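Local coordinates for sugar ABC transporter, sugar-binding protein (Streptococcus pneumoniae, PDB 2HEU) that probably captures raffinose-type sugars outside the cell and hands them to an ABC importer, and is seen here in its sugar-free form, at residues Ala126-Ile131 against Asn256-Ile261; Tyr132-Lys137 against Pro269-Gly274; Asn205-Ser210 against Asp391-Phe396. All coordinates share one frame; numbering follows the deposited sequence. Where two conformers were deposited one is given.

Contact 1 of 3, residues Ala126-Ile131 against Asn256-Ile261; sequences ANAYGI and NGSWAI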
ATOM      1  N   ALA A 126       0.164  -6.812  -2.647  1.00 11.23           N
ATOM      2  CA  ALA A 126      -0.245  -5.464  -2.281  1.00 10.87           C
ATOM      3  C   ALA A 126       0.405  -5.076  -1.012  1.00 10.10           C
ATOM      4  O   ALA A 126       0.820  -5.922  -0.231  1.00 11.66           O
ATOM      5  CB  ALA A 126      -1.772  -5.392  -2.085  1.00 11.68           C
ATOM      6  N   ASN A 127       0.501  -3.771  -0.766  1.00  9.46           N
ATOM      7  CA  ASN A 127       0.831  -3.283   0.524  1.00 10.04           C
ATOM      8  C   ASN A 127      -0.407  -3.118   1.424  1.00  9.48           C
ATOM      9  O   ASN A 127      -1.521  -3.268   0.979  1.00  9.27           O
ATOM     10  CB  ASN A 127       1.731  -2.031   0.437  1.00 10.38           C
ATOM     11  CG  ASN A 127       1.158  -0.951  -0.403  1.00 11.18           C
ATOM     12  OD1 ASN A 127      -0.027  -0.631  -0.360  1.00 11.59           O
ATOM     13  ND2 ASN A 127       1.977  -0.381  -1.217  1.00 20.60           N
ATOM     14  N   ALA A 128      -0.129  -2.838   2.694  1.00  9.17           N
ATOM     15  CA  ALA A 128      -1.132  -2.612   3.719  1.00  9.07           C
ATOM     16  C   ALA A 128      -0.582  -1.578   4.678  1.00  8.66           C
ATOM     17  O   ALA A 128       0.600  -1.186   4.582  1.00  9.07           O
ATOM     18  CB  ALA A 128      -1.535  -3.893   4.388  1.00  9.85           C
ATOM     19  N   TYR A 129      -1.397  -1.164   5.629  1.00  8.29           N
ATOM     20  CA  TYR A 129      -0.999  -0.145   6.596  1.00  7.93           C
ATOM     21  C   TYR A 129      -1.605  -0.411   7.927  1.00  8.06           C
ATOM     22  O   TYR A 129      -2.760  -0.853   8.053  1.00  9.59           O
ATOM     23  CB  TYR A 129      -1.466   1.233   6.073  1.00  9.12           C
ATOM     24  CG  TYR A 129      -0.946   2.406   6.880  1.00  8.59           C
ATOM     25  CD1 TYR A 129       0.155   3.124   6.445  1.00  8.51           C
ATOM     26  CD2 TYR A 129      -1.534   2.785   8.064  1.00  8.77           C
ATOM     27  CE1 TYR A 129       0.680   4.222   7.200  1.00  8.35           C
ATOM     28  CE2 TYR A 129      -1.086   3.840   8.814  1.00  8.02           C
ATOM     29  CZ  TYR A 129       0.029   4.585   8.381  1.00  7.60           C
ATOM     30  OH  TYR A 129       0.421   5.652   9.111  1.00  8.36           O
ATOM     31  N   GLY A 130      -0.880  -0.138   8.980  1.00  7.67           N
ATOM     32  CA  GLY A 130      -1.435  -0.274  10.328  1.00  8.74           C
ATOM     33  C   GLY A 130      -0.419   0.179  11.373  1.00  8.22           C
ATOM     34  O   GLY A 130       0.421   1.031  11.109  1.00  8.44           O
ATOM     35  N   ILE A 131      -0.542  -0.431  12.569  1.00  7.70           N
ATOM     36  CA  ILE A 131       0.272  -0.016  13.680  1.00  8.14           C
ATOM     37  C   ILE A 131       1.221  -1.168  14.035  1.00  7.86           C
ATOM     38  O   ILE A 131       0.785  -2.267  14.376  1.00  8.81           O
ATOM     39  CB  ILE A 131      -0.521   0.356  14.956  1.00  8.02           C
ATOM     40  CG1 ILE A 131      -1.680   1.328  14.600  1.00  8.28           C
ATOM     41  CG2 ILE A 131       0.364   0.916  15.986  1.00  8.82           C
ATOM     42  CD1 ILE A 131      -1.251   2.661  14.038  1.00  8.90           C
ATOM     43  N   ASN A 256       2.652   2.734  10.244  1.00  8.10           N
ATOM     44  CA  ASN A 256       3.363   2.760   8.930  1.00  8.35           C
ATOM     45  C   ASN A 256       2.818   1.604   8.050  1.00  8.54           C
ATOM     46  O   ASN A 256       1.932   0.825   8.460  1.00  8.67           O
ATOM     47  CB  ASN A 256       4.884   2.680   9.139  1.00  8.85           C
ATOM     48  CG  ASN A 256       5.622   3.600   8.187  1.00  9.01           C
ATOM     49  OD1 ASN A 256       6.299   4.594   8.664  1.00 11.96           O
ATOM     50  ND2 ASN A 256       5.521   3.400   6.943  1.00  9.20           N
ATOM     51  N   GLY A 257       3.364   1.562   6.849  1.00  8.62           N
ATOM     52  CA  GLY A 257       2.954   0.531   5.913  1.00  8.89           C
ATOM     53  C   GLY A 257       3.685  -0.756   6.137  1.00  8.90           C
ATOM     54  O   GLY A 257       4.693  -0.858   6.846  1.00  9.45           O
ATOM     55  N   SER A 258       3.199  -1.792   5.426  1.00  9.25           N
ATOM     56  CA  SER A 258       3.820  -3.122   5.432  1.00  9.91           C
ATOM     57  C   SER A 258       5.247  -3.130   4.951  1.00  9.70           C
ATOM     58  O   SER A 258       5.999  -4.038   5.277  1.00 11.47           O
ATOM     59  CB  SER A 258       2.943  -4.044   4.526  1.00 10.98           C
ATOM     60  OG  SER A 258       2.700  -3.499   3.253  1.00 10.49           O
ATOM     61  N   TRP A 259       5.599  -2.118   4.145  1.00  9.49           N
ATOM     62  CA  TRP A 259       6.947  -1.984   3.628  1.00 11.47           C
ATOM     63  C   TRP A 259       7.971  -1.839   4.770  1.00 10.92           C
ATOM     64  O   TRP A 259       9.156  -2.134   4.604  1.00 14.33           O
ATOM     65  CB  TRP A 259       7.073  -0.788   2.684  1.00 11.61           C
ATOM     66  CG  TRP A 259       6.540   0.484   3.225  1.00 10.74           C
ATOM     67  CD1 TRP A 259       7.150   1.338   4.095  1.00 12.08           C
ATOM     68  CD2 TRP A 259       5.228   1.055   2.991  1.00 11.04           C
ATOM     69  NE1 TRP A 259       6.315   2.411   4.392  1.00 11.84           N
ATOM     70  CE2 TRP A 259       5.139   2.241   3.740  1.00 11.78           C
ATOM     71  CE3 TRP A 259       4.119   0.648   2.230  1.00 12.55           C
ATOM     72  CZ2 TRP A 259       3.974   3.038   3.726  1.00 13.14           C
ATOM     73  CZ3 TRP A 259       2.964   1.430   2.221  1.00 12.63           C
ATOM     74  CH2 TRP A 259       2.932   2.620   2.931  1.00 14.09           C
ATOM     75  N   ALA A 260       7.565  -1.344   5.935  1.00 10.26           N
ATOM     76  CA  ALA A 260       8.491  -0.954   6.982  1.00 10.83           C
ATOM     77  C   ALA A 260       9.177  -2.148   7.655  1.00 10.63           C
ATOM     78  O   ALA A 260      10.237  -1.981   8.232  1.00 10.68           O
ATOM     79  CB  ALA A 260       7.808  -0.082   8.043  1.00 10.81           C
ATOM     80  N   ILE A 261       8.559  -3.319   7.611  1.00 10.85           N
ATOM     81  CA  ILE A 261       9.114  -4.457   8.359  1.00 10.02           C
ATOM     82  C   ILE A 261      10.556  -4.774   7.899  1.00 10.72           C
ATOM     83  O   ILE A 261      11.391  -5.143   8.735  1.00 10.25           O
ATOM     84  CB  ILE A 261       8.217  -5.702   8.276  1.00 10.77           C
ATOM     85  CG1 ILE A 261       8.673  -6.780   9.248  1.00 12.13           C
ATOM     86  CG2 ILE A 261       8.042  -6.216   6.863  1.00 12.04           C
ATOM     87  CD1 ILE A 261       8.801  -6.370  10.718  1.00 13.60           C
TER
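N127 reaches the opposite segment with its CB, which lies 3.3 Å from S258 OG. With chi1 at 54°, its CG sits between the backbone N and carbonyl carbon, and the amide stands at the edge of the W259 ring, the two planes 83° apart. Its OD1 is held elsewhere, by the N of A291 and the indole NE1 of W361. A128 is gripped twice by one serine: its N donates to S258 OG at 3.0 Å, and its O accepts S258 N at 2.8 Å from above the carbonyl plane. A128 O also lies 3.2 Å from G257 CA, a CA-H...O contact. S258 thus prolongs the strand pairing by one step, its hydroxyl standing in for a carbonyl. Y129 lays one ring face over the N256 peptide, with N256 O 3.5 Å above the ring plane toward its rim, while its OH bonds to T176 O. On the facing residue G257, W259 folds back so that its ring covers the CA. G130 and N256 form the hydrogen-bonded pair, G130 N to N256 O being almost straight (175°) at 3.0 Å and N256 N to G130 O measuring 2.9 Å. This is antiparallel pairing of the central strand 129-134 with an outer strand of a three-stranded sheet; the outer strand then leaves through a type I turn, G257 to A260, into helix 260-265 of this solute-binding-protein fold.

Contact 2 of 3, residues Tyr132-Lys137 against Pro269-Gly274; sequences YYNKDK and PNFKIG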
ATOM      1  N   TYR A 132       2.539  -0.910  13.915  1.00  8.36           N
ATOM      2  CA  TYR A 132       3.552  -1.865  14.492  1.00  8.24           C
ATOM      3  C   TYR A 132       3.578  -1.701  15.954  1.00  8.31           C
ATOM      4  O   TYR A 132       3.493  -0.581  16.489  1.00  8.51           O
ATOM      5  CB  TYR A 132       4.950  -1.515  13.912  1.00  8.51           C
ATOM      6  CG  TYR A 132       5.071  -1.840  12.448  1.00  8.42           C
ATOM      7  CD1 TYR A 132       5.543  -3.099  12.063  1.00  9.56           C
ATOM      8  CD2 TYR A 132       4.698  -0.974  11.467  1.00  8.78           C
ATOM      9  CE1 TYR A 132       5.674  -3.433  10.722  1.00  8.92           C
ATOM     10  CE2 TYR A 132       4.809  -1.307  10.141  1.00  8.81           C
ATOM     11  CZ  TYR A 132       5.308  -2.560   9.775  1.00  8.42           C
ATOM     12  OH  TYR A 132       5.451  -2.922   8.450  1.00  9.21           O
ATOM     13  N   TYR A 133       3.712  -2.845  16.674  1.00  8.33           N
ATOM     14  CA  TYR A 133       3.816  -2.757  18.126  1.00  8.43           C
ATOM     15  C   TYR A 133       4.760  -3.807  18.627  1.00  9.05           C
ATOM     16  O   TYR A 133       5.088  -4.836  17.982  1.00  9.85           O
ATOM     17  CB  TYR A 133       2.428  -2.910  18.805  1.00  9.36           C
ATOM     18  CG  TYR A 133       1.805  -4.303  18.808  1.00  9.82           C
ATOM     19  CD1 TYR A 133       1.204  -4.845  17.685  1.00 10.48           C
ATOM     20  CD2 TYR A 133       1.829  -5.047  19.974  1.00 10.77           C
ATOM     21  CE1 TYR A 133       0.642  -6.086  17.719  1.00 12.00           C
ATOM     22  CE2 TYR A 133       1.279  -6.332  19.993  1.00 12.59           C
ATOM     23  CZ  TYR A 133       0.671  -6.836  18.866  1.00 12.59           C
ATOM     24  OH  TYR A 133       0.126  -8.087  18.905  1.00 16.05           O
ATOM     25  N   ASN A 134       5.253  -3.561  19.840  1.00  9.38           N
ATOM     26  CA  ASN A 134       6.206  -4.425  20.521  1.00  9.51           C
ATOM     27  C   ASN A 134       5.456  -5.440  21.394  1.00 10.15           C
ATOM     28  O   ASN A 134       4.940  -5.072  22.451  1.00 10.41           O
ATOM     29  CB  ASN A 134       7.109  -3.542  21.355  1.00  9.68           C
ATOM     30  CG  ASN A 134       8.247  -4.214  22.083  1.00 10.25           C
ATOM     31  OD1 ASN A 134       9.385  -3.583  22.154  1.00 13.15           O
ATOM     32  ND2 ASN A 134       8.061  -5.361  22.570  1.00  9.85           N
ATOM     33  N   LYS A 135       5.402  -6.697  20.916  1.00 11.19           N
ATOM     34  CA  LYS A 135       4.629  -7.691  21.659  1.00 12.00           C
ATOM     35  C   LYS A 135       5.164  -7.910  23.038  1.00 12.85           C
ATOM     36  O   LYS A 135       4.422  -8.129  24.027  1.00 14.34           O
ATOM     37  CB  LYS A 135       4.585  -9.019  20.911  1.00 12.55           C
ATOM     38  CG  LYS A 135       3.893  -9.016  19.600  1.00 13.96           C
ATOM     39  CD  LYS A 135       3.905 -10.418  18.939  1.00 17.08           C
ATOM     40  CE  LYS A 135       3.090 -10.561  17.735  1.00 17.87           C
ATOM     41  NZ  LYS A 135       3.215 -11.920  17.137  1.00 26.02           N
ATOM     42  N   ASP A 136       6.493  -7.934  23.179  1.00 13.43           N
ATOM     43  CA  ASP A 136       7.156  -8.212  24.457  1.00 14.44           C
ATOM     44  C   ASP A 136       6.782  -7.196  25.469  1.00 14.10           C
ATOM     45  O   ASP A 136       6.428  -7.514  26.618  1.00 15.92           O
ATOM     46  CB  ASP A 136       8.688  -8.259  24.349  1.00 14.31           C
ATOM     47  CG  ASP A 136       9.231  -9.343  23.446  1.00 16.47           C
ATOM     48  OD1 ASP A 136       8.611  -9.726  22.465  1.00 18.13           O
ATOM     49  OD2 ASP A 136      10.413  -9.711  23.666  1.00 20.62           O
ATOM     50  N   LYS A 137       6.839  -5.916  25.107  1.00 13.64           N
ATOM     51  CA  LYS A 137       6.484  -4.842  26.007  1.00 14.50           C
ATOM     52  C   LYS A 137       5.020  -4.829  26.305  1.00 13.82           C
ATOM     53  O   LYS A 137       4.635  -4.554  27.471  1.00 15.50           O
ATOM     54  CB  LYS A 137       6.963  -3.473  25.512  1.00 14.42           C
ATOM     55  CG  LYS A 137       8.441  -3.320  25.592  1.00 16.08           C
ATOM     56  CD  LYS A 137       8.997  -3.433  27.009  1.00 28.55           C
ATOM     57  CE  LYS A 137       8.861  -2.252  27.800  1.00 32.79           C
ATOM     58  NZ  LYS A 137       9.789  -2.368  29.016  1.00 36.14           N
ATOM     59  N   PRO A 269      16.088  -5.860  16.014  1.00 12.48           N
ATOM     60  CA  PRO A 269      15.289  -5.699  17.259  1.00 12.86           C
ATOM     61  C   PRO A 269      15.368  -6.945  18.087  1.00 13.78           C
ATOM     62  O   PRO A 269      15.475  -8.052  17.639  1.00 16.06           O
ATOM     63  CB  PRO A 269      13.858  -5.539  16.752  1.00 14.21           C
ATOM     64  CG  PRO A 269      13.871  -6.192  15.363  1.00 15.44           C
ATOM     65  CD  PRO A 269      15.266  -5.942  14.825  1.00 13.43           C
ATOM     66  N   ASN A 270      15.338  -6.689  19.394  1.00 13.45           N
ATOM     67  CA  ASN A 270      15.407  -7.738  20.420  1.00 14.19           C
ATOM     68  C   ASN A 270      14.040  -7.994  21.049  1.00 14.26           C
ATOM     69  O   ASN A 270      13.930  -8.143  22.276  1.00 17.14           O
ATOM     70  CB  ASN A 270      16.421  -7.315  21.488  1.00 15.87           C
ATOM     71  CG  ASN A 270      16.790  -8.381  22.354  1.00 19.25           C
ATOM     72  OD1 ASN A 270      16.861  -9.554  21.966  1.00 24.63           O
ATOM     73  ND2 ASN A 270      17.014  -8.034  23.606  1.00 23.94           N
ATOM     74  N   PHE A 271      13.008  -8.057  20.270  1.00 12.89           N
ATOM     75  CA  PHE A 271      11.616  -8.361  20.686  1.00 12.03           C
ATOM     76  C   PHE A 271      10.876  -8.895  19.504  1.00 12.43           C
ATOM     77  O   PHE A 271      11.272  -8.720  18.349  1.00 14.04           O
ATOM     78  CB  PHE A 271      10.970  -7.137  21.280  1.00 12.21           C
ATOM     79  CG  PHE A 271      10.795  -5.991  20.304  1.00 11.40           C
ATOM     80  CD1 PHE A 271      11.753  -5.023  20.168  1.00 11.28           C
ATOM     81  CD2 PHE A 271       9.619  -5.862  19.539  1.00 10.36           C
ATOM     82  CE1 PHE A 271      11.584  -3.947  19.254  1.00 10.91           C
ATOM     83  CE2 PHE A 271       9.461  -4.840  18.683  1.00 10.16           C
ATOM     84  CZ  PHE A 271      10.442  -3.860  18.544  1.00 10.77           C
ATOM     85  N   LYS A 272       9.669  -9.402  19.816  0.50 12.27           N
ATOM     86  CA  LYS A 272       8.743  -9.963  18.851  0.50 12.52           C
ATOM     87  C   LYS A 272       7.804  -8.872  18.317  0.50 11.89           C
ATOM     88  O   LYS A 272       7.041  -8.244  19.058  0.50 11.97           O
ATOM     89  CB  LYS A 272       7.969 -11.095  19.499  0.50 12.16           C
ATOM     90  CG  LYS A 272       8.885 -12.293  19.741  0.50 13.52           C
ATOM     91  CD  LYS A 272       9.807 -12.755  18.544  0.50 21.14           C
ATOM     92  CE  LYS A 272      10.431 -14.148  18.700  0.50 18.44           C
ATOM     93  NZ  LYS A 272      11.560 -14.280  17.769  0.50 26.16           N
ATOM     94  N   ILE A 273       7.882  -8.617  17.031  1.00 12.91           N
ATOM     95  CA  ILE A 273       7.098  -7.546  16.397  1.00 11.73           C
ATOM     96  C   ILE A 273       5.721  -8.046  16.046  1.00 11.54           C
ATOM     97  O   ILE A 273       5.575  -9.128  15.488  1.00 13.16           O
ATOM     98  CB  ILE A 273       7.795  -7.033  15.121  1.00 11.56           C
ATOM     99  CG1 ILE A 273       9.196  -6.523  15.443  1.00 14.76           C
ATOM    100  CG2 ILE A 273       6.949  -6.010  14.381  1.00 13.16           C
ATOM    101  CD1 ILE A 273      10.108  -6.541  14.239  1.00 16.04           C
ATOM    102  N   GLY A 274       4.693  -7.223  16.345  1.00 10.72           N
ATOM    103  CA  GLY A 274       3.374  -7.465  15.853  1.00 11.05           C
ATOM    104  C   GLY A 274       2.854  -6.264  15.111  1.00 10.26           C
ATOM    105  O   GLY A 274       3.468  -5.175  15.093  1.00 10.11           O
TER
HETATM  106  O   HOH W   1       6.268 -11.707  15.765  1.00 39.88           O
HETATM  107  O   HOH W   2      12.340  -8.252  24.473  1.00 29.04           O
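The carbonyl O of G274 receives two groups from the facing strand: Y133 N at 2.8 Å, above the carbonyl plane, and the CA-H of Y132, whose CA lies 3.4 Å away. G274 N returns a nearly straight bond to Y133 O at 2.9 Å, and the Y133 ring lies with one face over the G274 N. Beyond this pair, K135 N donates to K272 O, and the extended K135 chain runs on along the other backbone until its CE is 3.6 Å from G274 CA. D136, in the first turn of the helix, accepts K272 N on OD1 at 2.9 Å, from above its carboxylate plane; a water joins D136 OD2 to N270 O. N134, at the N-cap position, has its CG anti to the backbone N (chi1 -176°), which spreads the amide over one face of F271, the planes 13° apart. From helix 239-247, F246 meets F271 edge-to-face. The end of central strand 129-134 thus pairs with G274 of outer strand 273-276, and the start of helix 135-141 bonds to the loop leading into it, while Y132 and I273 pack on I264 of helix 260-265 and strand 253-257 flanks the central strand.

Contact 3 of 3, residues Asn205-Ser210 against Asp391-Phe396; sequences NAIKLS and DLNAFF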
ATOM      1  N   ASN A 205     -15.901  23.240  -0.696  1.00  9.85           N
ATOM      2  CA  ASN A 205     -16.051  23.846   0.604  1.00 10.20           C
ATOM      3  C   ASN A 205     -17.062  23.107   1.492  1.00 10.26           C
ATOM      4  O   ASN A 205     -17.452  23.664   2.512  1.00 12.83           O
ATOM      5  CB  ASN A 205     -16.357  25.325   0.545  1.00 10.98           C
ATOM      6  CG  ASN A 205     -15.188  26.056  -0.108  1.00 11.32           C
ATOM      7  OD1 ASN A 205     -15.379  26.891  -1.088  1.00 15.13           O
ATOM      8  ND2 ASN A 205     -14.014  25.775   0.343  1.00 10.46           N
ATOM      9  N   ALA A 206     -17.394  21.841   1.202  1.00  9.44           N
ATOM     10  CA  ALA A 206     -18.381  21.152   1.992  1.00 10.81           C
ATOM     11  C   ALA A 206     -17.818  20.474   3.225  1.00 10.35           C
ATOM     12  O   ALA A 206     -18.598  19.999   4.042  1.00 16.51           O
ATOM     13  CB  ALA A 206     -19.142  20.107   1.194  1.00 13.48           C
ATOM     14  N   ILE A 207     -16.546  20.440   3.397  1.00  9.60           N
ATOM     15  CA  ILE A 207     -15.973  19.827   4.591  1.00  9.99           C
ATOM     16  C   ILE A 207     -16.017  20.875   5.695  1.00  9.57           C
ATOM     17  O   ILE A 207     -15.428  21.952   5.524  1.00 10.40           O
ATOM     18  CB  ILE A 207     -14.525  19.324   4.336  1.00  9.84           C
ATOM     19  CG1 ILE A 207     -14.517  18.303   3.172  1.00 10.23           C
ATOM     20  CG2 ILE A 207     -13.857  18.801   5.605  1.00 11.19           C
ATOM     21  CD1 ILE A 207     -13.148  18.070   2.568  1.00 11.76           C
ATOM     22  N   LYS A 208     -16.727  20.617   6.784  1.00  9.98           N
ATOM     23  CA  LYS A 208     -16.889  21.587   7.869  0.50  9.35           C
ATOM     24  C   LYS A 208     -16.507  20.988   9.183  1.00  9.16           C
ATOM     25  O   LYS A 208     -16.734  19.822   9.477  1.00  9.50           O
ATOM     26  CB  LYS A 208     -18.335  22.056   7.926  0.50 10.99           C
ATOM     27  CG  LYS A 208     -18.675  22.974   6.780  0.50 10.73           C
ATOM     28  CD  LYS A 208     -20.165  23.216   6.632  0.50 14.10           C
ATOM     29  CE  LYS A 208     -20.872  23.673   7.750  0.50 20.48           C
ATOM     30  NZ  LYS A 208     -22.247  24.018   7.327  0.50 26.46           N
ATOM     31  N   LEU A 209     -15.950  21.848  10.036  1.00  9.43           N
ATOM     32  CA  LEU A 209     -15.533  21.426  11.377  1.00  9.75           C
ATOM     33  C   LEU A 209     -16.670  20.842  12.183  1.00  9.72           C
ATOM     34  O   LEU A 209     -16.461  19.932  12.941  1.00 11.02           O
ATOM     35  CB  LEU A 209     -14.904  22.639  12.082  1.00 10.95           C
ATOM     36  CG  LEU A 209     -14.385  22.348  13.457  1.00 11.20           C
ATOM     37  CD1 LEU A 209     -13.337  21.255  13.476  1.00 12.29           C
ATOM     38  CD2 LEU A 209     -13.812  23.677  14.065  1.00 15.44           C
ATOM     39  N   SER A 210     -17.896  21.341  11.957  1.00 10.01           N
ATOM     40  CA  SER A 210     -19.061  20.862  12.653  1.00  9.91           C
ATOM     41  C   SER A 210     -19.560  19.515  12.199  1.00 10.67           C
ATOM     42  O   SER A 210     -20.447  18.932  12.805  1.00 11.41           O
ATOM     43  CB  SER A 210     -20.167  21.895  12.532  1.00 11.89           C
ATOM     44  OG  SER A 210     -20.409  22.290  11.180  1.00 13.06           O
ATOM     45  N   ASP A 391      -7.390  23.393   5.271  1.00  8.72           N
ATOM     46  CA  ASP A 391      -6.440  22.698   4.423  1.00  8.55           C
ATOM     47  C   ASP A 391      -7.088  21.627   3.586  1.00  7.71           C
ATOM     48  O   ASP A 391      -6.716  21.421   2.419  1.00  8.53           O
ATOM     49  CB  ASP A 391      -5.327  22.065   5.266  1.00  9.68           C
ATOM     50  CG  ASP A 391      -4.371  23.003   5.936  1.00 11.13           C
ATOM     51  OD1 ASP A 391      -4.296  24.158   5.584  1.00 14.48           O
ATOM     52  OD2 ASP A 391      -3.618  22.487   6.817  1.00 13.53           O
ATOM     53  N   LEU A 392      -7.987  20.878   4.172  1.00  7.86           N
ATOM     54  CA  LEU A 392      -8.706  19.827   3.435  1.00  8.14           C
ATOM     55  C   LEU A 392      -9.480  20.437   2.300  1.00  7.92           C
ATOM     56  O   LEU A 392      -9.420  19.952   1.156  1.00  8.03           O
ATOM     57  CB  LEU A 392      -9.669  19.055   4.374  1.00  8.19           C
ATOM     58  CG  LEU A 392      -8.953  18.061   5.326  1.00  8.05           C
ATOM     59  CD1 LEU A 392      -9.847  17.741   6.487  1.00  9.15           C
ATOM     60  CD2 LEU A 392      -8.553  16.791   4.591  1.00  8.59           C
ATOM     61  N   ASN A 393     -10.259  21.501   2.553  1.00  8.13           N
ATOM     62  CA  ASN A 393     -10.976  22.116   1.431  1.00  8.55           C
ATOM     63  C   ASN A 393     -10.013  22.691   0.396  1.00  8.12           C
ATOM     64  O   ASN A 393     -10.279  22.590  -0.817  1.00  8.96           O
ATOM     65  CB  ASN A 393     -11.963  23.187   1.885  1.00  9.41           C
ATOM     66  CG  ASN A 393     -13.179  22.554   2.545  1.00  8.97           C
ATOM     67  OD1 ASN A 393     -13.899  21.737   1.950  1.00  9.93           O
ATOM     68  ND2 ASN A 393     -13.412  22.904   3.814  1.00 11.05           N
ATOM     69  N   ALA A 394      -8.922  23.297   0.821  1.00  8.66           N
ATOM     70  CA  ALA A 394      -8.002  23.851  -0.149  1.00  8.45           C
ATOM     71  C   ALA A 394      -7.442  22.795  -1.051  1.00  8.77           C
ATOM     72  O   ALA A 394      -7.230  23.010  -2.243  1.00  9.03           O
ATOM     73  CB  ALA A 394      -6.883  24.634   0.551  1.00 10.03           C
ATOM     74  N   PHE A 395      -7.190  21.606  -0.483  1.00  8.40           N
ATOM     75  CA  PHE A 395      -6.635  20.473  -1.251  1.00  8.54           C
ATOM     76  C   PHE A 395      -7.650  19.848  -2.174  1.00  8.28           C
ATOM     77  O   PHE A 395      -7.336  19.542  -3.318  1.00  8.78           O
ATOM     78  CB  PHE A 395      -6.115  19.440  -0.221  1.00  8.35           C
ATOM     79  CG  PHE A 395      -5.632  18.159  -0.829  1.00  8.58           C
ATOM     80  CD1 PHE A 395      -4.596  18.150  -1.738  1.00  9.80           C
ATOM     81  CD2 PHE A 395      -6.228  16.952  -0.487  1.00  8.73           C
ATOM     82  CE1 PHE A 395      -4.135  16.942  -2.275  1.00 10.02           C
ATOM     83  CE2 PHE A 395      -5.775  15.775  -1.026  1.00  9.72           C
ATOM     84  CZ  PHE A 395      -4.744  15.749  -1.895  1.00  9.64           C
ATOM     85  N   PHE A 396      -8.898  19.643  -1.699  1.00  8.34           N
ATOM     86  CA  PHE A 396      -9.887  18.956  -2.513  1.00  8.46           C
ATOM     87  C   PHE A 396     -10.612  19.881  -3.442  1.00  8.83           C
ATOM     88  O   PHE A 396     -11.080  19.412  -4.525  1.00  9.07           O
ATOM     89  CB  PHE A 396     -10.870  18.147  -1.637  1.00  8.40           C
ATOM     90  CG  PHE A 396     -10.235  16.920  -1.028  1.00  8.08           C
ATOM     91  CD1 PHE A 396      -9.841  15.862  -1.865  1.00  8.74           C
ATOM     92  CD2 PHE A 396      -9.990  16.815   0.325  1.00  8.70           C
ATOM     93  CE1 PHE A 396      -9.226  14.748  -1.359  1.00  9.26           C
ATOM     94  CE2 PHE A 396      -9.373  15.695   0.858  1.00  8.81           C
ATOM     95  CZ  PHE A 396      -8.985  14.672  -0.010  1.00  9.36           C
TER
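N393 lays its carboxamide against the backbone of the loop N205-I207, facing it from the helix, and every atom of the side chain finds a neighbour there. N393 CB lies beside the amide group of N205. CG follows with chi1 at -73°, anti to the carbonyl carbon, which aims the amide from the helix across to the loop; N393 CG comes within 3.7 Å of N205 CA. On the oxygen branch, N393 OD1 is 3.3 Å from N205 CA and accepts I207 N, a bond of 3.3 Å at 154° that lies in the plane of the N393 carbonyl and uses one of its lone pairs. N393 OD1 is also 3.5 Å from I207 CB, packed against the foot of that side chain. The nitrogen branch, N393 ND2, donates to I207 O at 2.8 Å, the shorter and straighter bond (168°); I207 O is met on a lone pair in its own carbonyl plane and lies practically in the N393 amide plane. The two side chains run alongside each other, pointing opposite ways, and the isoleucine carries the apolar half of the contact. I207 CD1 touches L392 CB at 4.0 Å and F396 CD2 at 4.1 Å. M214 of helix 212-222 and Y198 and L199 of helix 192-199 also pack on I207, and W366 meets the F396 ring edge-to-face. Near the helix end, N397 OD1 takes the N of N205, another asparagine bond to this loop. The side-chain amide of N393 meets the N-H and C=O of I207 together, a two-bond pairing that satisfies a buried residue belonging to no regular helix or strand. Because one branch must accept and the other donate, the bonds fix which way round the amide sits.

Overall arrangement
From the N terminus, the chain first lays down 126-131 and 132-137, consecutive pieces that lead into and along strand 129-134, then into helix 135-141, and later the loop 205-210. Contact 1 closes its loop when 256-261 returns, contact 2 when 269-274 follows, and contact 3 at 391-396 in the last helix. All three loops cross pairwise, and none encloses another. Contacts 1 and 2 pair the central strand of one antiparallel sheet with its two outer neighbours, 253-257 and 273-276, and meet where Y132 OH probably bonds to G257 O. Contact 3 lies apart, its centre about 28 and 38 Å from those of contacts 1 and 2, tying a loop between two helices to C-terminal helix 385-396.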